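Local coordinates for protein thermophilic dibenzothiophene desulfurization enzyme C (Paenibacillus sp. A11-2, PDB 5XDC) that probably oxidises dibenzothiophene to its sulfoxide and then its sulfone, using reduced FMN and molecular oxygen, in a sulfur-removal pathway, at residues A48-G53 and R121-N126; L55-S60 and Y93-F98. All blocks are in the same frame, centred on the assembly; numbering follows the deposited sequence. Where two conformers were deposited one is given.

Interaction 1: residues A48-G53 and R121-N126; sequences AIRRSG and RWFLGN
With CG set anti to the carbonyl carbon in both R50 (chi1 -78°) and R121 (chi1 -58°), and each chain extended from CG to NE, the two arginines set out in opposite directions from neighbouring CB atoms, 4.0 Å apart, and each reaches the other's backbone carbonyl. In one of two deposited R121 conformers, so with some doubt, R121 NH1 donates to R50 O at 2.8 Å; the bond is bent, the acceptor tilted out of the guanidinium plane. In return, R50 NE makes a weak bond to R121 O at 3.2 Å. R121 is the positive-phi residue of the Schellman motif ending helix 107-119, while R50 O belongs to the last turn of helix 43-52, so two helix C-termini are joined. F123 CB sits over one face of the R50 guanidinium, 3.6 Å from NH2, and the planes of guanidinium and F123 ring are 64° apart. I49 CG2 meets F123 CE2 at 3.9 Å. The R50 charge is met chiefly by D166, with D164 and D47 also in salt bridges. I49 also packs on F28 of helix 16-38 and F91 of helix 85-104, whereas F123 touches L90 of helix 85-104, and the chain runs on into strand 124-127, parallel to strand 167-174.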
ATOM      1  N   ALA B  48      -6.105 -36.828  18.533  1.00 15.15           N
ATOM      2  CA  ALA B  48      -6.495 -35.931  19.616  1.00 18.50           C
ATOM      3  C   ALA B  48      -7.762 -35.162  19.258  1.00 17.27           C
ATOM      4  O   ALA B  48      -8.633 -34.952  20.109  1.00 17.33           O
ATOM      5  CB  ALA B  48      -5.361 -34.965  19.952  1.00 18.93           C
ATOM      6  N   ILE B  49      -7.883 -34.726  18.003  1.00 17.81           N
ATOM      7  CA  ILE B  49      -9.110 -34.062  17.576  1.00 15.05           C
ATOM      8  C   ILE B  49     -10.284 -35.034  17.642  1.00 16.38           C
ATOM      9  O   ILE B  49     -11.397 -34.666  18.048  1.00 16.94           O
ATOM     10  CB  ILE B  49      -8.923 -33.462  16.166  1.00 14.33           C
ATOM     11  CG1 ILE B  49      -7.919 -32.307  16.237  1.00 15.00           C
ATOM     12  CG2 ILE B  49     -10.262 -33.010  15.595  1.00 18.28           C
ATOM     13  CD1 ILE B  49      -7.542 -31.738  14.878  1.00 17.34           C
ATOM     14  N   ARG B  50     -10.055 -36.291  17.249  1.00 17.68           N
ATOM     15  CA  ARG B  50     -11.101 -37.302  17.332  1.00 15.29           C
ATOM     16  C   ARG B  50     -11.596 -37.466  18.768  1.00 15.31           C
ATOM     17  O   ARG B  50     -12.806 -37.481  19.015  1.00 18.33           O
ATOM     18  CB  ARG B  50     -10.583 -38.637  16.797  1.00 14.80           C
ATOM     19  CG  ARG B  50     -10.527 -38.754  15.287  1.00 16.86           C
ATOM     20  CD  ARG B  50     -10.216 -40.200  14.870  1.00 18.29           C
ATOM     21  NE  ARG B  50     -10.268 -40.375  13.419  1.00 16.41           N
ATOM     22  CZ  ARG B  50      -9.226 -40.255  12.584  1.00 14.49           C
ATOM     23  NH1 ARG B  50      -8.019 -39.950  13.039  1.00 16.52           N
ATOM     24  NH2 ARG B  50      -9.395 -40.423  11.282  1.00 17.88           N
ATOM     25  N   ARG B  51     -10.668 -37.576  19.724  1.00 17.89           N
ATOM     26  CA  ARG B  51     -11.039 -37.781  21.127  1.00 18.34           C
ATOM     27  C   ARG B  51     -11.753 -36.573  21.718  1.00 23.93           C
ATOM     28  O   ARG B  51     -12.512 -36.724  22.681  1.00 21.72           O
ATOM     29  CB  ARG B  51      -9.799 -38.102  21.966  1.00 20.36           C
ATOM     30  CG  ARG B  51      -9.139 -39.429  21.640  1.00 29.44           C
ATOM     31  CD  ARG B  51      -8.067 -39.796  22.659  1.00 32.15           C
ATOM     32  NE  ARG B  51      -7.005 -38.800  22.788  1.00 35.09           N
ATOM     33  CZ  ARG B  51      -5.894 -38.777  22.055  1.00 30.00           C
ATOM     34  NH1 ARG B  51      -5.691 -39.678  21.106  1.00 28.93           N
ATOM     35  NH2 ARG B  51      -4.984 -37.837  22.271  1.00 31.83           N
ATOM     36  N   SER B  52     -11.550 -35.387  21.142  1.00 19.48           N
ATOM     37  CA  SER B  52     -12.079 -34.152  21.709  1.00 19.09           C
ATOM     38  C   SER B  52     -13.581 -34.021  21.527  1.00 16.37           C
ATOM     39  O   SER B  52     -14.217 -33.254  22.262  1.00 17.45           O
ATOM     40  CB  SER B  52     -11.390 -32.958  21.058  1.00 18.08           C
ATOM     41  OG  SER B  52     -11.960 -32.705  19.789  1.00 17.85           O
ATOM     42  N   GLY B  53     -14.164 -34.740  20.564  1.00 18.54           N
ATOM     43  CA  GLY B  53     -15.562 -34.582  20.227  1.00 18.25           C
ATOM     44  C   GLY B  53     -15.883 -33.443  19.274  1.00 14.11           C
ATOM     45  O   GLY B  53     -16.990 -33.411  18.728  1.00 16.45           O
ATOM     46  N   ARG B 121     -16.030 -41.654  15.513  1.00 20.55           N
ATOM     47  CA  ARG B 121     -15.147 -40.486  15.563  0.53 17.53           C
ATOM     48  C   ARG B 121     -14.595 -40.151  14.175  1.00 16.02           C
ATOM     49  O   ARG B 121     -13.385 -40.021  13.972  1.00 19.11           O
ATOM     50  CB  ARG B 121     -14.032 -40.703  16.587  0.53 20.13           C
ATOM     51  CG  ARG B 121     -14.599 -40.966  17.988  0.53 17.99           C
ATOM     52  CD  ARG B 121     -13.612 -40.701  19.105  0.53 18.22           C
ATOM     53  NE  ARG B 121     -14.258 -40.761  20.417  0.53 31.88           N
ATOM     54  CZ  ARG B 121     -14.862 -39.738  21.027  0.53 42.63           C
ATOM     55  NH1 ARG B 121     -14.925 -38.525  20.463  0.53 15.10           N
ATOM     56  NH2 ARG B 121     -15.413 -39.932  22.222  0.53 29.09           N
ATOM     57  N   TRP B 122     -15.506 -39.989  13.221  1.00 15.96           N
ATOM     58  CA  TRP B 122     -15.130 -39.744  11.830  1.00 12.92           C
ATOM     59  C   TRP B 122     -14.461 -38.390  11.645  1.00 17.31           C
ATOM     60  O   TRP B 122     -14.956 -37.363  12.111  1.00 16.47           O
ATOM     61  CB  TRP B 122     -16.347 -39.812  10.926  1.00 16.23           C
ATOM     62  CG  TRP B 122     -16.816 -41.190  10.616  1.00 15.12           C
ATOM     63  CD1 TRP B 122     -16.308 -42.374  11.094  1.00 19.89           C
ATOM     64  CD2 TRP B 122     -17.892 -41.534   9.749  1.00 14.00           C
ATOM     65  NE1 TRP B 122     -17.014 -43.429  10.569  1.00 17.46           N
ATOM     66  CE2 TRP B 122     -17.992 -42.941   9.743  1.00 18.21           C
ATOM     67  CE3 TRP B 122     -18.793 -40.788   8.980  1.00 15.49           C
ATOM     68  CZ2 TRP B 122     -18.948 -43.613   8.981  1.00 17.87           C
ATOM     69  CZ3 TRP B 122     -19.746 -41.460   8.230  1.00 18.59           C
ATOM     70  CH2 TRP B 122     -19.820 -42.855   8.244  1.00 18.70           C
ATOM     71  N   PHE B 123     -13.347 -38.409  10.925  1.00 18.06           N
ATOM     72  CA  PHE B 123     -12.635 -37.231  10.442  1.00 14.02           C
ATOM     73  C   PHE B 123     -12.748 -37.320   8.922  1.00 15.84           C
ATOM     74  O   PHE B 123     -12.230 -38.265   8.320  1.00 16.92           O
ATOM     75  CB  PHE B 123     -11.187 -37.273  10.937  1.00 14.74           C
ATOM     76  CG  PHE B 123     -10.512 -35.929  11.076  1.00 12.82           C
ATOM     77  CD1 PHE B 123     -10.706 -34.925  10.156  1.00 13.55           C
ATOM     78  CD2 PHE B 123      -9.647 -35.702  12.135  1.00 16.03           C
ATOM     79  CE1 PHE B 123     -10.045 -33.705  10.297  1.00 14.31           C
ATOM     80  CE2 PHE B 123      -8.992 -34.494  12.271  1.00 16.58           C
ATOM     81  CZ  PHE B 123      -9.208 -33.499  11.351  1.00 15.01           C
ATOM     82  N   LEU B 124     -13.483 -36.395   8.307  1.00 13.75           N
ATOM     83  CA  LEU B 124     -13.829 -36.482   6.889  1.00 12.86           C
ATOM     84  C   LEU B 124     -12.720 -35.908   6.021  1.00 13.50           C
ATOM     85  O   LEU B 124     -12.113 -34.884   6.363  1.00 18.16           O
ATOM     86  CB  LEU B 124     -15.139 -35.746   6.591  1.00 13.62           C
ATOM     87  CG  LEU B 124     -16.394 -36.178   7.362  1.00 14.42           C
ATOM     88  CD1 LEU B 124     -17.555 -35.237   7.071  1.00 17.16           C
ATOM     89  CD2 LEU B 124     -16.773 -37.596   6.994  1.00 16.29           C
ATOM     90  N   GLY B 125     -12.463 -36.577   4.892  1.00 14.87           N
ATOM     91  CA  GLY B 125     -11.517 -36.112   3.901  1.00 14.67           C
ATOM     92  C   GLY B 125     -12.188 -35.812   2.566  1.00 13.93           C
ATOM     93  O   GLY B 125     -13.367 -36.117   2.342  1.00 13.89           O
ATOM     94  N   ASN B 126     -11.408 -35.203   1.664  1.00 14.13           N
ATOM     95  CA  ASN B 126     -11.940 -34.607   0.450  1.00 13.58           C
ATOM     96  C   ASN B 126     -11.192 -35.150  -0.760  1.00 17.93           C
ATOM     97  O   ASN B 126      -9.956 -35.152  -0.773  1.00 16.73           O
ATOM     98  CB  ASN B 126     -11.812 -33.079   0.541  1.00 17.50           C
ATOM     99  CG  ASN B 126     -12.467 -32.376  -0.593  1.00 22.98           C
ATOM    100  OD1 ASN B 126     -11.815 -32.033  -1.579  1.00 20.36           O
ATOM    101  ND2 ASN B 126     -13.771 -32.139  -0.472  1.00 24.52           N
TER

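Interaction 2: residues L55-S60 and Y93-F98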
ATOM      1  N   LEU B  55     -15.232 -32.811  16.217  1.00 14.76           N
ATOM      2  CA  LEU B  55     -15.652 -33.132  14.854  1.00 15.86           C
ATOM      3  C   LEU B  55     -17.169 -33.246  14.749  1.00 13.75           C
ATOM      4  O   LEU B  55     -17.717 -33.146  13.645  1.00 15.27           O
ATOM      5  CB  LEU B  55     -14.990 -34.425  14.367  1.00 15.25           C
ATOM      6  CG  LEU B  55     -13.457 -34.416  14.286  1.00 17.23           C
ATOM      7  CD1 LEU B  55     -12.849 -35.823  14.142  1.00 17.69           C
ATOM      8  CD2 LEU B  55     -12.966 -33.535  13.133  1.00 14.10           C
ATOM      9  N   THR B  56     -17.863 -33.435  15.877  1.00 16.26           N
ATOM     10  CA  THR B  56     -19.313 -33.545  15.897  1.00 17.32           C
ATOM     11  C   THR B  56     -19.996 -32.217  16.222  1.00 18.83           C
ATOM     12  O   THR B  56     -21.184 -32.211  16.549  1.00 17.02           O
ATOM     13  CB  THR B  56     -19.756 -34.610  16.910  1.00 15.78           C
ATOM     14  OG1 THR B  56     -19.577 -34.124  18.241  1.00 15.54           O
ATOM     15  CG2 THR B  56     -18.955 -35.898  16.755  1.00 17.28           C
ATOM     16  N   LEU B  57     -19.275 -31.090  16.120  1.00 16.37           N
ATOM     17  CA  LEU B  57     -19.824 -29.796  16.537  1.00 16.41           C
ATOM     18  C   LEU B  57     -21.184 -29.503  15.923  1.00 16.69           C
ATOM     19  O   LEU B  57     -22.062 -28.950  16.596  1.00 16.90           O
ATOM     20  CB  LEU B  57     -18.846 -28.659  16.193  1.00 14.28           C
ATOM     21  CG  LEU B  57     -17.816 -28.351  17.283  1.00 17.14           C
ATOM     22  CD1 LEU B  57     -16.651 -27.512  16.747  1.00 17.08           C
ATOM     23  CD2 LEU B  57     -18.488 -27.608  18.447  1.00 19.37           C
ATOM     24  N   LEU B  58     -21.375 -29.811  14.643  1.00 14.66           N
ATOM     25  CA  LEU B  58     -22.584 -29.408  13.934  1.00 15.66           C
ATOM     26  C   LEU B  58     -23.635 -30.511  13.859  1.00 17.43           C
ATOM     27  O   LEU B  58     -24.730 -30.261  13.340  1.00 22.08           O
ATOM     28  CB  LEU B  58     -22.251 -28.931  12.515  1.00 16.12           C
ATOM     29  CG  LEU B  58     -21.448 -27.630  12.414  1.00 15.85           C
ATOM     30  CD1 LEU B  58     -21.035 -27.383  10.969  1.00 16.91           C
ATOM     31  CD2 LEU B  58     -22.236 -26.446  12.951  1.00 17.64           C
ATOM     32  N   ILE B  59     -23.332 -31.713  14.332  1.00 14.82           N
ATOM     33  CA  ILE B  59     -24.337 -32.772  14.388  1.00 15.78           C
ATOM     34  C   ILE B  59     -25.268 -32.457  15.554  1.00 14.47           C
ATOM     35  O   ILE B  59     -24.809 -32.094  16.638  1.00 17.46           O
ATOM     36  CB  ILE B  59     -23.672 -34.148  14.546  1.00 17.11           C
ATOM     37  CG1 ILE B  59     -22.873 -34.509  13.285  1.00 16.34           C
ATOM     38  CG2 ILE B  59     -24.708 -35.257  14.826  1.00 15.24           C
ATOM     39  CD1 ILE B  59     -21.978 -35.725  13.471  1.00 17.58           C
ATOM     40  N   SER B  60     -26.573 -32.575  15.328  1.00 14.58           N
ATOM     41  CA  SER B  60     -27.544 -32.268  16.373  1.00 16.75           C
ATOM     42  C   SER B  60     -27.342 -33.153  17.597  1.00 18.06           C
ATOM     43  O   SER B  60     -26.846 -34.278  17.513  1.00 17.34           O
ATOM     44  CB  SER B  60     -28.958 -32.466  15.848  1.00 18.51           C
ATOM     45  OG  SER B  60     -29.190 -33.851  15.641  1.00 18.42           O
ATOM     46  N   TYR B  93     -11.610 -28.148   6.850  1.00 11.16           N
ATOM     47  CA  TYR B  93     -12.087 -28.862   5.675  1.00 12.59           C
ATOM     48  C   TYR B  93     -13.052 -29.973   6.058  1.00 14.33           C
ATOM     49  O   TYR B  93     -13.967 -30.288   5.295  1.00 12.76           O
ATOM     50  CB  TYR B  93     -10.921 -29.465   4.903  1.00 14.39           C
ATOM     51  CG  TYR B  93     -10.382 -28.618   3.794  1.00 23.75           C
ATOM     52  CD1 TYR B  93      -9.528 -27.552   4.057  1.00 25.54           C
ATOM     53  CD2 TYR B  93     -10.689 -28.904   2.478  1.00 22.59           C
ATOM     54  CE1 TYR B  93      -9.007 -26.776   3.033  1.00 24.89           C
ATOM     55  CE2 TYR B  93     -10.166 -28.134   1.431  1.00 25.11           C
ATOM     56  CZ  TYR B  93      -9.326 -27.067   1.718  1.00 24.94           C
ATOM     57  OH  TYR B  93      -8.789 -26.277   0.709  1.00 23.50           O
ATOM     58  N   HIS B  94     -12.841 -30.587   7.217  1.00 15.36           N
ATOM     59  CA  HIS B  94     -13.807 -31.552   7.728  1.00 13.48           C
ATOM     60  C   HIS B  94     -15.206 -30.944   7.763  1.00 14.88           C
ATOM     61  O   HIS B  94     -16.172 -31.575   7.328  1.00 13.86           O
ATOM     62  CB  HIS B  94     -13.370 -32.023   9.106  1.00 13.17           C
ATOM     63  CG  HIS B  94     -14.445 -32.714   9.886  1.00 13.23           C
ATOM     64  ND1 HIS B  94     -14.661 -34.075   9.817  1.00 14.60           N
ATOM     65  CD2 HIS B  94     -15.345 -32.231  10.773  1.00 14.21           C
ATOM     66  CE1 HIS B  94     -15.665 -34.397  10.617  1.00 15.68           C
ATOM     67  NE2 HIS B  94     -16.100 -33.295  11.205  1.00 16.15           N
ATOM     68  N   PHE B  95     -15.326 -29.703   8.237  1.00 13.83           N
ATOM     69  CA  PHE B  95     -16.644 -29.073   8.274  1.00 14.30           C
ATOM     70  C   PHE B  95     -17.131 -28.637   6.897  1.00 13.99           C
ATOM     71  O   PHE B  95     -18.344 -28.607   6.660  1.00 14.28           O
ATOM     72  CB  PHE B  95     -16.637 -27.906   9.265  1.00 14.10           C
ATOM     73  CG  PHE B  95     -16.474 -28.363  10.680  1.00 13.30           C
ATOM     74  CD1 PHE B  95     -17.510 -29.010  11.334  1.00 15.78           C
ATOM     75  CD2 PHE B  95     -15.262 -28.254  11.320  1.00 12.56           C
ATOM     76  CE1 PHE B  95     -17.340 -29.467  12.621  1.00 13.74           C
ATOM     77  CE2 PHE B  95     -15.085 -28.716  12.596  1.00 18.61           C
ATOM     78  CZ  PHE B  95     -16.136 -29.332  13.257  1.00 16.34           C
ATOM     79  N   SER B  96     -16.233 -28.297   5.965  1.00 14.53           N
ATOM     80  CA  SER B  96     -16.666 -28.097   4.587  1.00 13.24           C
ATOM     81  C   SER B  96     -17.257 -29.378   4.020  1.00 11.94           C
ATOM     82  O   SER B  96     -18.324 -29.361   3.397  1.00 12.59           O
ATOM     83  CB  SER B  96     -15.501 -27.621   3.715  1.00 12.44           C
ATOM     84  OG  SER B  96     -15.863 -27.610   2.349  1.00 12.88           O
ATOM     85  N   ASN B  97     -16.582 -30.506   4.251  1.00 12.28           N
ATOM     86  CA  ASN B  97     -17.084 -31.792   3.786  1.00 14.40           C
ATOM     87  C   ASN B  97     -18.409 -32.125   4.458  1.00 13.15           C
ATOM     88  O   ASN B  97     -19.368 -32.543   3.793  1.00 13.11           O
ATOM     89  CB  ASN B  97     -16.058 -32.890   4.065  1.00 12.20           C
ATOM     90  CG  ASN B  97     -14.724 -32.659   3.344  1.00 14.89           C
ATOM     91  OD1 ASN B  97     -14.685 -32.052   2.279  1.00 17.59           O
ATOM     92  ND2 ASN B  97     -13.645 -33.148   3.927  1.00 13.45           N
ATOM     93  N   PHE B  98     -18.484 -31.908   5.765  1.00 13.91           N
ATOM     94  CA  PHE B  98     -19.720 -32.144   6.496  1.00 14.33           C
ATOM     95  C   PHE B  98     -20.851 -31.279   5.961  1.00 15.89           C
ATOM     96  O   PHE B  98     -21.975 -31.754   5.786  1.00 14.08           O
ATOM     97  CB  PHE B  98     -19.508 -31.871   7.978  1.00 14.53           C
ATOM     98  CG  PHE B  98     -20.760 -32.034   8.769  1.00 16.20           C
ATOM     99  CD1 PHE B  98     -21.125 -33.282   9.231  1.00 18.10           C
ATOM    100  CD2 PHE B  98     -21.610 -30.965   8.981  1.00 16.55           C
ATOM    101  CE1 PHE B  98     -22.298 -33.459   9.931  1.00 18.52           C
ATOM    102  CE2 PHE B  98     -22.804 -31.150   9.689  1.00 19.98           C
ATOM    103  CZ  PHE B  98     -23.130 -32.392  10.154  1.00 17.05           C
TER
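L55 and H94 meet at about a right angle, the leucine lying over one face of the imidazole while its own carbonyl takes the ring's N-H. L55 CD2 stands 3.5 Å from the centroid of the H94 ring and only 5° off the ring normal, a CH-pi contact over the centre of the face. From H94 NE2 a hydrogen bond of 2.9 Å runs to L55 O; its N-H...O angle is 156°, and the donor approaches in the carbonyl plane, on a lone pair. The H94 CG atom lies anti to the backbone N (chi1 164°), which sends the ring out from the helix toward the loop. Since ND1 accepts from the backbone N of L124, both ring nitrogens are engaged, fixing the ring's rotation, and the proton assigned to NE2 is consistent with this pairing. In this acyl-CoA dehydrogenase-like N-terminal helical domain, the contact lays the type I turn T56-I59 against helix 85-104, with helix 70-83 also touching L57, L58 and F95. Two phenylalanines receive the turn. L58 splits between them, CD1 lying 3.9 Å from F95 CD1 and CB 3.6 Å from F98 CE2, the L58 side chain crossing each phenylalanine side chain obliquely. Against F98, I59 brings CG1 to within 3.6 Å of CE1, while L57 CB approaches F95 CE1 at 4.0 Å. The F95 ring turns one face to CD2 of its neighbour H94, and F98 also meets the ring of Y114 on helix 107-119, which I59 touches too.

How the interactions relate
From the N terminus, the chain leaves helix 43-52 at residues 48-53 and almost at once enters the loop 55-60. Interaction 2 closes the shorter loop, back from helix 85-104 at residues 93-98; interaction 1 closes the longer one when residues 121-126 return after helix 107-119. Interaction 2 is therefore nested inside interaction 1, and their centres are 9 Å apart. The second halves, 121-126 and 93-98, touch directly, N126 ND2 probably donating to N97 OD1; separately, W122 O packs on L55 CD1, joining 121-126 to 55-60. Together they tie the N-terminal helices to strand 124-127, where N126, like Y93 on helix 85-104, belongs to the FMN site.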